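Local structure of Phospholipase/Carboxylesterase (Dyadobacter fermentans, 4H0C) at residues T114-T119 with G143-D148; I156-P161 with S168-S173; E172-L177 with V184-Y189. The protein probably hydrolyses carboxylic esters, perhaps including palmitoyl thioesters on proteins, as an alpha/beta-hydrolase of the phospholipase/carboxylesterase family. All coordinates share one frame; numbering follows the deposited sequence.

Contact 1. Residues T114-T119 with G143-D148; sequences TLEYTT and GNYKGD
Tyr145 and Glu116 meet at about a right angle. The phenol OH of Tyr145 donates to Glu116 OE1 at 2.7 Å, on the syn side of the carboxylate and 16° out of its plane. Carboxylate and ring planes are turned 59° from each other, and Glu116 CD lies at the ring edge. The glutamate gets there by a bend at chi2 (62°), which turns the carboxylate to the tyrosine. Its oxygens have further partners. OE1 also accepts from the backbone N of Ile136. OE2 forms a salt bridge with Arg120 and takes a bond from a water 2.8 Å away, and that water accepts from Asn144 ND2. Several bonds thus hold the carboxylate in a buried place, and the nearby arginine probably favours its charged form. The contact ties helix 109-120 to the loop between strands 127-131 and 153-160 of the alpha/beta-hydrolase fold. This helix follows the probable nucleophile elbow. Thr119 covers one face of the Tyr145 ring. Its methyl CG2 makes a CH-pi contact 3.9 Å from the ring centroid. The hydroxyl OG1 instead turns back to Leu115 O, 2.7 Å away, where it and Thr119 N approach from opposite faces of the carbonyl plane. Beside the ring, Thr119 O receives a weak bond from Lys146 N at 3.3 Å and a CA-H...O contact from Tyr145 CA.

Contact 2. Residues I156-P161 with S168-S173; sequences ISTGNP and SRVQES
Val170 overlaps two strand residues with its two methyls. Val170 CG2 lies 3.6 Å from Thr158 CG2, and Val170 CG1 lies 4.0 Å from Ile156 CD1. In both pairs the side chains run past each other in opposite directions. Thr158 meets the valine with its methyl branch. Its CG2 sits between the backbone N and the carbonyl carbon, while OG1 is anti to the backbone N (chi1 -168°) and bonds weakly to Gly159 O. Ile156 reaches further along the helix. Its chain is extended through both torsions, and Ile156 CD1 also rests 4.0 Å from Ser173 CB. Ser173 meets the isoleucine with CB, because its OG is turned back to Arg169 O. Ser173 OG donates to Arg169 O at 2.8 Å, tilted 33° from the carbonyl plane, and accepts from the backbone N of Leu135, so this buried hydroxyl is held by two bonds. The side chain of Arg169 forms a salt bridge on the helix itself, Arg169 NE to Glu172 OE1 at 2.8 Å, nearly in the guanidinium plane. The joining atoms across the contact are all carbon. Strand and helix segments run nearly antiparallel, at 163°, with axes 9.2 Å apart. This is the first half of a beta-alpha-beta crossover, with helix 167-179 packed on the central sheet of the alpha/beta-hydrolase fold.

Contact 3. Residues E172-L177 with V184-Y189; sequences ESVTIL and VSQVVY
Val174 and Val184 form the apolar part of the contact together with Leu177. The two valines cross obliquely, Val174 CG1 to Val184 CG1, at 4.0 Å. The other methyl, Val184 CG2, turns to the helix one turn further on and lies 3.7 Å from Leu177 CB. The leucine touches the strand with this first carbon. Its branched end lies by Leu115 and Thr119 of helix 109-120. Val184 thus divides its two methyls between Val174 and Leu177. The helix segment and the strand segment run nearly antiparallel, at 171°, with axes 9.4 Å apart. They form the second half of the right-handed beta-alpha-beta crossover in which helix 167-179 links strand 153-160 to strand 183-190, the outermost strand at this end of the sheet. The second kind of contact is that of a polar chain against a methyl. Gln186 and Val174 cross at about a right angle, and Val174 CG2 sits 3.6 Å from Gln186 CD. Val174 CG2 is also 3.8 Å from Gln186 CB. CG of Gln186 is anti to the backbone N (chi1 169°) and the chain is extended beyond it, which carries the stem and the amide carbon across Val174 CG2. The amide oxygen Gln186 OE1 is also 3.9 Å from Val174 CG1. The Gln186 side chain touches Val170 and Gln171 as well. An alanine in place of Gln186 keeps CB but lacks CG and the amide, which would probably uncover part of Val174 CG2 on that flank and open a gap beside Val170 and Gln171. The same methyl, Val174 CG2, also packs on Ile156.

Overall arrangement
Contacts 2 and 3 lie on the same helix, 167-179, and share Glu172 and Ser173. Their centres are about 7 Å apart. Their strands are neighbours in the sheet: Thr158 O lies 2.9 Å from Tyr189 N and Ile156 N lies 2.9 Å from Ser185 O, both probable hydrogen bonds. Contact 1 is further off, its centre about 17 Å from that of contact 2 and about 14 Å from that of contact 3. Leu115 CD1 packs on Ile156 CD1 at 3.6 Å, and Thr119 OG1 lies 3.5 Å from Leu177 CD2. Contact 2 reaches the probable Ser108-His194-Asp162 triad, whose residues the Thr158 side chain touches.

Contact 1. Residues T114-T119 with G143-D148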
ATOM      1  N   THR A 114       0.511   0.443   2.790  1.00 12.28           N
ATOM      2  CA  THR A 114       1.357   0.477   1.605  1.00 11.14           C
ATOM      3  C   THR A 114       2.302   1.681   1.673  1.00  9.89           C
ATOM      4  O   THR A 114       3.507   1.537   1.455  1.00 10.36           O
ATOM      5  CB  THR A 114       0.528   0.560   0.303  1.00 12.71           C
ATOM      6  OG1 THR A 114      -0.165  -0.672   0.085  1.00 13.84           O
ATOM      7  CG2 THR A 114       1.431   0.890  -0.901  1.00 12.44           C
ATOM      8  N   LEU A 115       1.742   2.866   1.931  1.00 10.84           N
ATOM      9  CA  LEU A 115       2.535   4.105   1.960  1.00 10.11           C
ATOM     10  C   LEU A 115       3.521   4.067   3.123  1.00 10.82           C
ATOM     11  O   LEU A 115       4.679   4.439   2.966  1.00 11.59           O
ATOM     12  CB  LEU A 115       1.632   5.320   2.091  1.00 10.51           C
ATOM     13  CG  LEU A 115       0.842   5.614   0.809  1.00 10.39           C
ATOM     14  CD1 LEU A 115      -0.148   6.714   1.129  1.00 12.45           C
ATOM     15  CD2 LEU A 115       1.758   6.037  -0.357  1.00 12.66           C
ATOM     16  N   GLU A 116       3.069   3.588   4.284  1.00 11.50           N
ATOM     17  CA  GLU A 116       3.915   3.577   5.473  1.00 11.72           C
ATOM     18  C   GLU A 116       5.082   2.620   5.277  1.00 10.68           C
ATOM     19  O   GLU A 116       6.229   2.956   5.582  1.00 11.81           O
ATOM     20  CB  GLU A 116       3.104   3.211   6.724  1.00 12.19           C
ATOM     21  CG  GLU A 116       3.838   3.400   8.058  1.00 14.92           C
ATOM     22  CD  GLU A 116       4.259   4.838   8.362  1.00 14.87           C
ATOM     23  OE1 GLU A 116       3.627   5.801   7.837  1.00 15.58           O
ATOM     24  OE2 GLU A 116       5.217   4.997   9.166  1.00 16.13           O
ATOM     25  N   TYR A 117       4.810   1.443   4.713  1.00 11.49           N
ATOM     26  CA  TYR A 117       5.888   0.494   4.478  1.00 11.03           C
ATOM     27  C   TYR A 117       6.908   0.997   3.460  1.00 11.03           C
ATOM     28  O   TYR A 117       8.123   0.944   3.690  1.00 11.71           O
ATOM     29  CB  TYR A 117       5.377  -0.898   4.037  1.00 11.22           C
ATOM     30  CG  TYR A 117       6.545  -1.784   3.675  1.00 11.00           C
ATOM     31  CD1 TYR A 117       7.245  -2.457   4.671  1.00 11.91           C
ATOM     32  CD2 TYR A 117       7.027  -1.865   2.355  1.00 11.80           C
ATOM     33  CE1 TYR A 117       8.357  -3.238   4.362  1.00 12.68           C
ATOM     34  CE2 TYR A 117       8.133  -2.646   2.043  1.00 11.98           C
ATOM     35  CZ  TYR A 117       8.800  -3.316   3.047  1.00 12.39           C
ATOM     36  OH  TYR A 117       9.903  -4.083   2.766  1.00 16.55           O
ATOM     37  N   THR A 118       6.407   1.468   2.330  1.00 11.71           N
ATOM     38  CA  THR A 118       7.308   1.847   1.249  1.00 10.33           C
ATOM     39  C   THR A 118       8.127   3.091   1.607  1.00 11.52           C
ATOM     40  O   THR A 118       9.226   3.218   1.146  1.00 14.49           O
ATOM     41  CB  THR A 118       6.604   2.015  -0.100  1.00 10.83           C
ATOM     42  OG1 THR A 118       5.535   2.939   0.052  1.00 11.96           O
ATOM     43  CG2 THR A 118       6.041   0.665  -0.578  1.00 11.90           C
ATOM     44  N   THR A 119       7.569   3.991   2.418  1.00 12.27           N
ATOM     45  CA  THR A 119       8.235   5.238   2.798  1.00 11.51           C
ATOM     46  C   THR A 119       9.253   5.006   3.941  1.00 12.71           C
ATOM     47  O   THR A 119      10.297   5.684   4.029  1.00 13.69           O
ATOM     48  CB  THR A 119       7.186   6.325   3.076  1.00 13.72           C
ATOM     49  OG1 THR A 119       6.290   6.372   1.950  1.00 15.85           O
ATOM     50  CG2 THR A 119       7.835   7.714   3.210  1.00 16.92           C
ATOM     51  N   GLY A 143      11.250  10.940  11.137  1.00 18.32           N
ATOM     52  CA  GLY A 143      12.463  10.199  11.437  1.00 20.39           C
ATOM     53  C   GLY A 143      12.408   8.727  11.082  1.00 18.21           C
ATOM     54  O   GLY A 143      13.466   8.079  10.997  1.00 18.71           O
ATOM     55  N   ASN A 144      11.192   8.202  10.869  1.00 17.82           N
ATOM     56  CA  ASN A 144      10.984   6.821  10.416  1.00 16.36           C
ATOM     57  C   ASN A 144      11.175   6.598   8.920  1.00 16.96           C
ATOM     58  O   ASN A 144      11.274   5.441   8.465  1.00 16.40           O
ATOM     59  CB  ASN A 144       9.589   6.343  10.811  1.00 18.96           C
ATOM     60  CG  ASN A 144       9.430   6.186  12.312  1.00 21.18           C
ATOM     61  OD1 ASN A 144      10.408   6.013  13.064  1.00 24.64           O
ATOM     62  ND2 ASN A 144       8.205   6.238  12.760  1.00 22.42           N
ATOM     63  N   TYR A 145      11.240   7.692   8.159  1.00 15.91           N
ATOM     64  CA  TYR A 145      11.220   7.591   6.712  1.00 13.46           C
ATOM     65  C   TYR A 145      12.620   7.678   6.159  1.00 14.97           C
ATOM     66  O   TYR A 145      13.323   8.679   6.377  1.00 17.70           O
ATOM     67  CB  TYR A 145      10.297   8.640   6.105  1.00 14.16           C
ATOM     68  CG  TYR A 145       8.870   8.515   6.580  1.00 12.40           C
ATOM     69  CD1 TYR A 145       8.262   7.250   6.707  1.00 15.97           C
ATOM     70  CD2 TYR A 145       8.129   9.653   6.962  1.00 15.18           C
ATOM     71  CE1 TYR A 145       6.961   7.121   7.168  1.00 15.21           C
ATOM     72  CE2 TYR A 145       6.822   9.528   7.400  1.00 15.42           C
ATOM     73  CZ  TYR A 145       6.246   8.269   7.510  1.00 16.55           C
ATOM     74  OH  TYR A 145       4.951   8.181   7.958  1.00 18.29           O
ATOM     75  N   LYS A 146      13.046   6.604   5.502  1.00 13.26           N
ATOM     76  CA  LYS A 146      14.431   6.499   5.034  1.00 14.39           C
ATOM     77  C   LYS A 146      14.486   5.935   3.634  1.00 13.36           C
ATOM     78  O   LYS A 146      13.648   5.111   3.257  1.00 14.98           O
ATOM     79  CB  LYS A 146      15.304   5.616   5.956  1.00 13.83           C
ATOM     80  CG  LYS A 146      15.338   6.036   7.412  1.00 15.71           C
ATOM     81  CD  LYS A 146      16.256   7.219   7.628  1.00 20.35           C
ATOM     82  CE  LYS A 146      16.281   7.592   9.103  1.00 23.55           C
ATOM     83  NZ  LYS A 146      17.086   8.819   9.271  1.00 28.24           N
ATOM     84  N   GLY A 147      15.486   6.364   2.873  1.00 13.63           N
ATOM     85  CA  GLY A 147      15.695   5.832   1.546  1.00 11.59           C
ATOM     86  C   GLY A 147      15.502   6.881   0.467  1.00 12.42           C
ATOM     87  O   GLY A 147      15.372   8.077   0.752  1.00 14.77           O
ATOM     88  N   ASP A 148      15.533   6.438  -0.791  1.00 14.95           N
ATOM     89  CA  ASP A 148      15.251   7.333  -1.922  1.00 15.42           C
ATOM     90  C   ASP A 148      14.458   6.544  -2.946  1.00 14.09           C
ATOM     91  O   ASP A 148      14.835   5.423  -3.279  1.00 14.66           O
ATOM     92  CB  ASP A 148      16.552   7.864  -2.546  1.00 16.32           C
ATOM     93  CG  ASP A 148      16.293   9.008  -3.537  1.00 17.69           C
ATOM     94  OD1 ASP A 148      15.920   8.743  -4.709  1.00 15.75           O
ATOM     95  OD2 ASP A 148      16.459  10.184  -3.145  1.00 21.16           O
TER
HETATM   96  O   HOH W   1       6.192   6.951  10.978  1.00 26.27           O

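Contact 2. Residues I156-P161 with S168-S173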
ATOM      1  N   ILE A 156      -1.500   8.314  -5.650  1.00 13.99           N
ATOM      2  CA  ILE A 156      -2.187   8.471  -4.378  1.00 13.28           C
ATOM      3  C   ILE A 156      -3.485   9.231  -4.617  1.00 15.81           C
ATOM      4  O   ILE A 156      -3.506  10.284  -5.248  1.00 18.21           O
ATOM      5  CB  ILE A 156      -1.284   9.131  -3.290  1.00 14.80           C
ATOM      6  CG1 ILE A 156      -1.986   9.195  -1.924  1.00 14.36           C
ATOM      7  CG2 ILE A 156      -0.787  10.502  -3.727  1.00 17.99           C
ATOM      8  CD1 ILE A 156      -1.070   9.647  -0.786  1.00 14.98           C
ATOM      9  N   SER A 157      -4.579   8.666  -4.133  1.00 16.19           N
ATOM     10  CA  SER A 157      -5.877   9.314  -4.300  1.00 17.87           C
ATOM     11  C   SER A 157      -6.651   9.361  -3.006  1.00 16.29           C
ATOM     12  O   SER A 157      -6.344   8.654  -2.055  1.00 17.90           O
ATOM     13  CB  SER A 157      -6.696   8.556  -5.323  1.00 20.04           C
ATOM     14  OG  SER A 157      -6.908   7.239  -4.866  1.00 17.87           O
ATOM     15  N   THR A 158      -7.648  10.229  -2.986  1.00 17.26           N
ATOM     16  CA  THR A 158      -8.686  10.214  -1.971  1.00 20.29           C
ATOM     17  C   THR A 158      -9.913  10.945  -2.503  1.00 19.93           C
ATOM     18  O   THR A 158      -9.877  11.567  -3.585  1.00 20.35           O
ATOM     19  CB  THR A 158      -8.213  10.794  -0.609  1.00 22.26           C
ATOM     20  OG1 THR A 158      -9.190  10.495   0.407  1.00 25.44           O
ATOM     21  CG2 THR A 158      -7.956  12.311  -0.687  1.00 23.99           C
ATOM     22  N   GLY A 159     -10.997  10.873  -1.754  1.00 19.79           N
ATOM     23  CA  GLY A 159     -12.162  11.667  -2.086  1.00 20.38           C
ATOM     24  C   GLY A 159     -12.179  12.918  -1.218  1.00 23.30           C
ATOM     25  O   GLY A 159     -11.421  13.037  -0.237  1.00 22.48           O
ATOM     26  N   ASN A 160     -13.028  13.869  -1.588  1.00 24.04           N
ATOM     27  CA  ASN A 160     -13.153  15.088  -0.827  1.00 28.98           C
ATOM     28  C   ASN A 160     -14.611  15.503  -0.769  1.00 29.56           C
ATOM     29  O   ASN A 160     -15.250  15.677  -1.814  1.00 31.76           O
ATOM     30  CB  ASN A 160     -12.276  16.196  -1.426  1.00 29.40           C
ATOM     31  CG  ASN A 160     -12.279  17.470  -0.594  1.00 31.31           C
ATOM     32  OD1 ASN A 160     -12.572  17.457   0.599  1.00 34.97           O
ATOM     33  ND2 ASN A 160     -11.945  18.579  -1.228  1.00 35.99           N
ATOM     34  N   PRO A 161     -15.159  15.625   0.447  1.00 32.09           N
ATOM     35  CA  PRO A 161     -14.524  15.253   1.715  1.00 29.23           C
ATOM     36  C   PRO A 161     -14.518  13.729   1.924  1.00 27.29           C
ATOM     37  O   PRO A 161     -15.195  12.997   1.195  1.00 31.38           O
ATOM     38  CB  PRO A 161     -15.423  15.923   2.756  1.00 30.55           C
ATOM     39  CG  PRO A 161     -16.756  15.960   2.105  1.00 32.44           C
ATOM     40  CD  PRO A 161     -16.469  16.267   0.666  1.00 33.94           C
ATOM     41  N   SER A 168      -5.931  16.923   3.848  1.00 24.45           N
ATOM     42  CA  SER A 168      -4.695  17.447   4.441  1.00 21.90           C
ATOM     43  C   SER A 168      -3.609  16.382   4.612  1.00 19.05           C
ATOM     44  O   SER A 168      -2.449  16.657   4.361  1.00 21.25           O
ATOM     45  CB  SER A 168      -4.961  18.142   5.782  1.00 27.53           C
ATOM     46  OG  SER A 168      -5.473  17.228   6.736  1.00 34.73           O
ATOM     47  N   ARG A 169      -3.983  15.179   5.048  1.00 21.21           N
ATOM     48  CA  ARG A 169      -2.997  14.098   5.235  1.00 19.40           C
ATOM     49  C   ARG A 169      -2.501  13.520   3.907  1.00 17.09           C
ATOM     50  O   ARG A 169      -1.333  13.176   3.778  1.00 16.50           O
ATOM     51  CB  ARG A 169      -3.521  12.994   6.173  1.00 18.43           C
ATOM     52  CG  ARG A 169      -2.578  11.797   6.381  1.00 20.14           C
ATOM     53  CD  ARG A 169      -1.146  12.169   6.794  1.00 17.24           C
ATOM     54  NE  ARG A 169      -1.097  12.833   8.104  1.00 19.82           N
ATOM     55  CZ  ARG A 169      -1.039  12.223   9.286  1.00 19.19           C
ATOM     56  NH1 ARG A 169      -0.976  10.889   9.369  1.00 22.36           N
ATOM     57  NH2 ARG A 169      -1.016  12.964  10.406  1.00 20.08           N
ATOM     58  N   VAL A 170      -3.365  13.447   2.903  1.00 17.59           N
ATOM     59  CA  VAL A 170      -2.898  13.050   1.569  1.00 15.93           C
ATOM     60  C   VAL A 170      -1.865  14.071   1.041  1.00 15.12           C
ATOM     61  O   VAL A 170      -0.795  13.678   0.541  1.00 16.38           O
ATOM     62  CB  VAL A 170      -4.080  12.855   0.588  1.00 17.80           C
ATOM     63  CG1 VAL A 170      -3.595  12.701  -0.854  1.00 17.62           C
ATOM     64  CG2 VAL A 170      -4.883  11.637   1.009  1.00 20.10           C
ATOM     65  N   GLN A 171      -2.167  15.367   1.191  1.00 16.55           N
ATOM     66  CA  GLN A 171      -1.221  16.457   0.804  1.00 16.19           C
ATOM     67  C   GLN A 171       0.126  16.323   1.521  1.00 17.13           C
ATOM     68  O   GLN A 171       1.195  16.379   0.880  1.00 17.29           O
ATOM     69  CB  GLN A 171      -1.848  17.842   1.029  1.00 20.44           C
ATOM     70  CG  GLN A 171      -3.029  18.098   0.112  1.00 24.40           C
ATOM     71  CD  GLN A 171      -3.859  19.337   0.452  1.00 27.17           C
ATOM     72  OE1 GLN A 171      -4.017  19.736   1.622  1.00 31.02           O
ATOM     73  NE2 GLN A 171      -4.425  19.938  -0.580  1.00 35.24           N
ATOM     74  N   GLU A 172       0.077  16.095   2.831  1.00 17.01           N
ATOM     75  CA  GLU A 172       1.287  15.902   3.643  1.00 16.50           C
ATOM     76  C   GLU A 172       2.083  14.720   3.147  1.00 16.50           C
ATOM     77  O   GLU A 172       3.320  14.790   3.077  1.00 17.16           O
ATOM     78  CB  GLU A 172       0.959  15.686   5.125  1.00 18.94           C
ATOM     79  CG  GLU A 172       0.329  16.876   5.795  1.00 21.84           C
ATOM     80  CD  GLU A 172      -0.156  16.595   7.210  1.00 26.79           C
ATOM     81  OE1 GLU A 172      -0.865  15.587   7.449  1.00 27.82           O
ATOM     82  OE2 GLU A 172       0.166  17.408   8.096  1.00 36.36           O
ATOM     83  N   SER A 173       1.369  13.631   2.828  1.00 15.25           N
ATOM     84  CA  SER A 173       1.987  12.393   2.325  1.00 14.18           C
ATOM     85  C   SER A 173       2.673  12.652   0.995  1.00 13.30           C
ATOM     86  O   SER A 173       3.816  12.212   0.775  1.00 15.26           O
ATOM     87  CB  SER A 173       0.948  11.249   2.210  1.00 12.55           C
ATOM     88  OG  SER A 173       0.390  10.963   3.486  1.00 16.62           O
TER

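Contact 3. Residues E172-L177 with V184-Y189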
ATOM      1  N   GLU A 172       0.077  16.095   2.831  1.00 17.01           N
ATOM      2  CA  GLU A 172       1.287  15.902   3.643  1.00 16.50           C
ATOM      3  C   GLU A 172       2.083  14.720   3.147  1.00 16.50           C
ATOM      4  O   GLU A 172       3.320  14.790   3.077  1.00 17.16           O
ATOM      5  CB  GLU A 172       0.959  15.686   5.125  1.00 18.94           C
ATOM      6  CG  GLU A 172       0.329  16.876   5.795  1.00 21.84           C
ATOM      7  CD  GLU A 172      -0.156  16.595   7.210  1.00 26.79           C
ATOM      8  OE1 GLU A 172      -0.865  15.587   7.449  1.00 27.82           O
ATOM      9  OE2 GLU A 172       0.166  17.408   8.096  1.00 36.36           O
ATOM     10  N   SER A 173       1.369  13.631   2.828  1.00 15.25           N
ATOM     11  CA  SER A 173       1.987  12.393   2.325  1.00 14.18           C
ATOM     12  C   SER A 173       2.673  12.652   0.995  1.00 13.30           C
ATOM     13  O   SER A 173       3.816  12.212   0.775  1.00 15.26           O
ATOM     14  CB  SER A 173       0.948  11.249   2.210  1.00 12.55           C
ATOM     15  OG  SER A 173       0.390  10.963   3.486  1.00 16.62           O
ATOM     16  N   VAL A 174       1.992  13.371   0.108  1.00 13.96           N
ATOM     17  CA  VAL A 174       2.575  13.747  -1.187  1.00 14.66           C
ATOM     18  C   VAL A 174       3.880  14.555  -0.997  1.00 14.14           C
ATOM     19  O   VAL A 174       4.926  14.292  -1.649  1.00 16.64           O
ATOM     20  CB  VAL A 174       1.540  14.528  -2.045  1.00 15.76           C
ATOM     21  CG1 VAL A 174       2.174  15.096  -3.310  1.00 17.45           C
ATOM     22  CG2 VAL A 174       0.344  13.638  -2.392  1.00 16.76           C
ATOM     23  N   THR A 175       3.838  15.526  -0.096  1.00 15.24           N
ATOM     24  CA  THR A 175       5.013  16.358   0.163  1.00 17.62           C
ATOM     25  C   THR A 175       6.206  15.504   0.601  1.00 16.60           C
ATOM     26  O   THR A 175       7.320  15.673   0.095  1.00 18.65           O
ATOM     27  CB  THR A 175       4.710  17.478   1.165  1.00 21.06           C
ATOM     28  OG1 THR A 175       3.685  18.309   0.610  1.00 25.08           O
ATOM     29  CG2 THR A 175       5.948  18.315   1.412  1.00 22.84           C
ATOM     30  N   ILE A 176       5.956  14.549   1.490  1.00 14.18           N
ATOM     31  CA  ILE A 176       7.030  13.676   1.985  1.00 13.88           C
ATOM     32  C   ILE A 176       7.527  12.763   0.863  1.00 13.64           C
ATOM     33  O   ILE A 176       8.752  12.594   0.676  1.00 17.02           O
ATOM     34  CB  ILE A 176       6.546  12.859   3.202  1.00 15.74           C
ATOM     35  CG1 ILE A 176       6.440  13.779   4.426  1.00 16.94           C
ATOM     36  CG2 ILE A 176       7.515  11.724   3.497  1.00 15.87           C
ATOM     37  CD1 ILE A 176       5.621  13.236   5.577  1.00 18.87           C
ATOM     38  N   LEU A 177       6.596  12.159   0.133  1.00 14.81           N
ATOM     39  CA  LEU A 177       6.959  11.283  -1.013  1.00 12.73           C
ATOM     40  C   LEU A 177       7.781  12.032  -2.051  1.00 13.86           C
ATOM     41  O   LEU A 177       8.799  11.515  -2.558  1.00 12.67           O
ATOM     42  CB  LEU A 177       5.694  10.709  -1.685  1.00 15.47           C
ATOM     43  CG  LEU A 177       4.891   9.681  -0.877  1.00 19.63           C
ATOM     44  CD1 LEU A 177       3.477   9.554  -1.419  1.00 22.76           C
ATOM     45  CD2 LEU A 177       5.573   8.331  -0.909  1.00 16.60           C
ATOM     46  N   VAL A 184       5.353  11.465  -8.118  1.00 14.10           N
ATOM     47  CA  VAL A 184       4.026  11.365  -7.511  1.00 14.15           C
ATOM     48  C   VAL A 184       2.883  11.926  -8.354  1.00 16.33           C
ATOM     49  O   VAL A 184       2.946  13.061  -8.816  1.00 21.88           O
ATOM     50  CB  VAL A 184       3.979  12.017  -6.113  1.00 15.93           C
ATOM     51  CG1 VAL A 184       2.613  11.805  -5.460  1.00 17.86           C
ATOM     52  CG2 VAL A 184       5.069  11.413  -5.245  1.00 16.43           C
ATOM     53  N   SER A 185       1.846  11.114  -8.534  1.00 16.46           N
ATOM     54  CA  SER A 185       0.570  11.552  -9.113  1.00 17.81           C
ATOM     55  C   SER A 185      -0.486  11.546  -8.019  1.00 20.96           C
ATOM     56  O   SER A 185      -0.820  10.489  -7.480  1.00 23.28           O
ATOM     57  CB  SER A 185       0.125  10.612 -10.229  1.00 22.75           C
ATOM     58  OG  SER A 185       1.012  10.656 -11.316  1.00 30.44           O
ATOM     59  N   GLN A 186      -1.004  12.726  -7.687  1.00 21.88           N
ATOM     60  CA  GLN A 186      -2.009  12.866  -6.646  1.00 21.31           C
ATOM     61  C   GLN A 186      -3.297  13.267  -7.320  1.00 18.84           C
ATOM     62  O   GLN A 186      -3.325  14.214  -8.126  1.00 18.78           O
ATOM     63  CB  GLN A 186      -1.601  13.941  -5.630  1.00 23.36           C
ATOM     64  CG  GLN A 186      -2.699  14.347  -4.643  1.00 25.14           C
ATOM     65  CD  GLN A 186      -2.362  15.593  -3.824  1.00 30.26           C
ATOM     66  OE1 GLN A 186      -1.449  16.363  -4.163  1.00 43.52           O
ATOM     67  NE2 GLN A 186      -3.102  15.797  -2.748  1.00 32.81           N
ATOM     68  N   VAL A 187      -4.367  12.535  -7.027  1.00 17.66           N
ATOM     69  CA  VAL A 187      -5.668  12.890  -7.587  1.00 18.63           C
ATOM     70  C   VAL A 187      -6.700  12.861  -6.477  1.00 19.22           C
ATOM     71  O   VAL A 187      -6.825  11.863  -5.765  1.00 18.39           O
ATOM     72  CB  VAL A 187      -6.140  12.014  -8.781  1.00 22.05           C
ATOM     73  CG1 VAL A 187      -7.452  12.574  -9.306  1.00 23.60           C
ATOM     74  CG2 VAL A 187      -5.119  11.992  -9.908  1.00 22.61           C
ATOM     75  N   VAL A 188      -7.418  13.970  -6.331  1.00 21.56           N
ATOM     76  CA  VAL A 188      -8.460  14.112  -5.333  1.00 19.49           C
ATOM     77  C   VAL A 188      -9.784  14.182  -6.082  1.00 20.47           C
ATOM     78  O   VAL A 188      -9.922  14.950  -7.044  1.00 25.63           O
ATOM     79  CB  VAL A 188      -8.280  15.397  -4.484  1.00 23.42           C
ATOM     80  CG1 VAL A 188      -9.483  15.610  -3.564  1.00 22.69           C
ATOM     81  CG2 VAL A 188      -6.976  15.374  -3.678  1.00 25.85           C
ATOM     82  N   TYR A 189     -10.737  13.357  -5.666  1.00 21.81           N
ATOM     83  CA  TYR A 189     -12.019  13.229  -6.349  1.00 22.53           C
ATOM     84  C   TYR A 189     -13.149  13.816  -5.484  1.00 26.22           C
ATOM     85  O   TYR A 189     -13.691  13.128  -4.608  1.00 25.73           O
ATOM     86  CB  TYR A 189     -12.298  11.749  -6.645  1.00 24.10           C
ATOM     87  CG  TYR A 189     -11.309  11.110  -7.588  1.00 22.07           C
ATOM     88  CD1 TYR A 189     -11.482  11.199  -8.970  1.00 25.30           C
ATOM     89  CD2 TYR A 189     -10.203  10.410  -7.102  1.00 19.38           C
ATOM     90  CE1 TYR A 189     -10.585  10.621  -9.843  1.00 24.67           C
ATOM     91  CE2 TYR A 189      -9.297   9.822  -7.973  1.00 20.76           C
ATOM     92  CZ  TYR A 189      -9.503   9.931  -9.341  1.00 20.30           C
ATOM     93  OH  TYR A 189      -8.609   9.363 -10.207  1.00 22.64           O
TER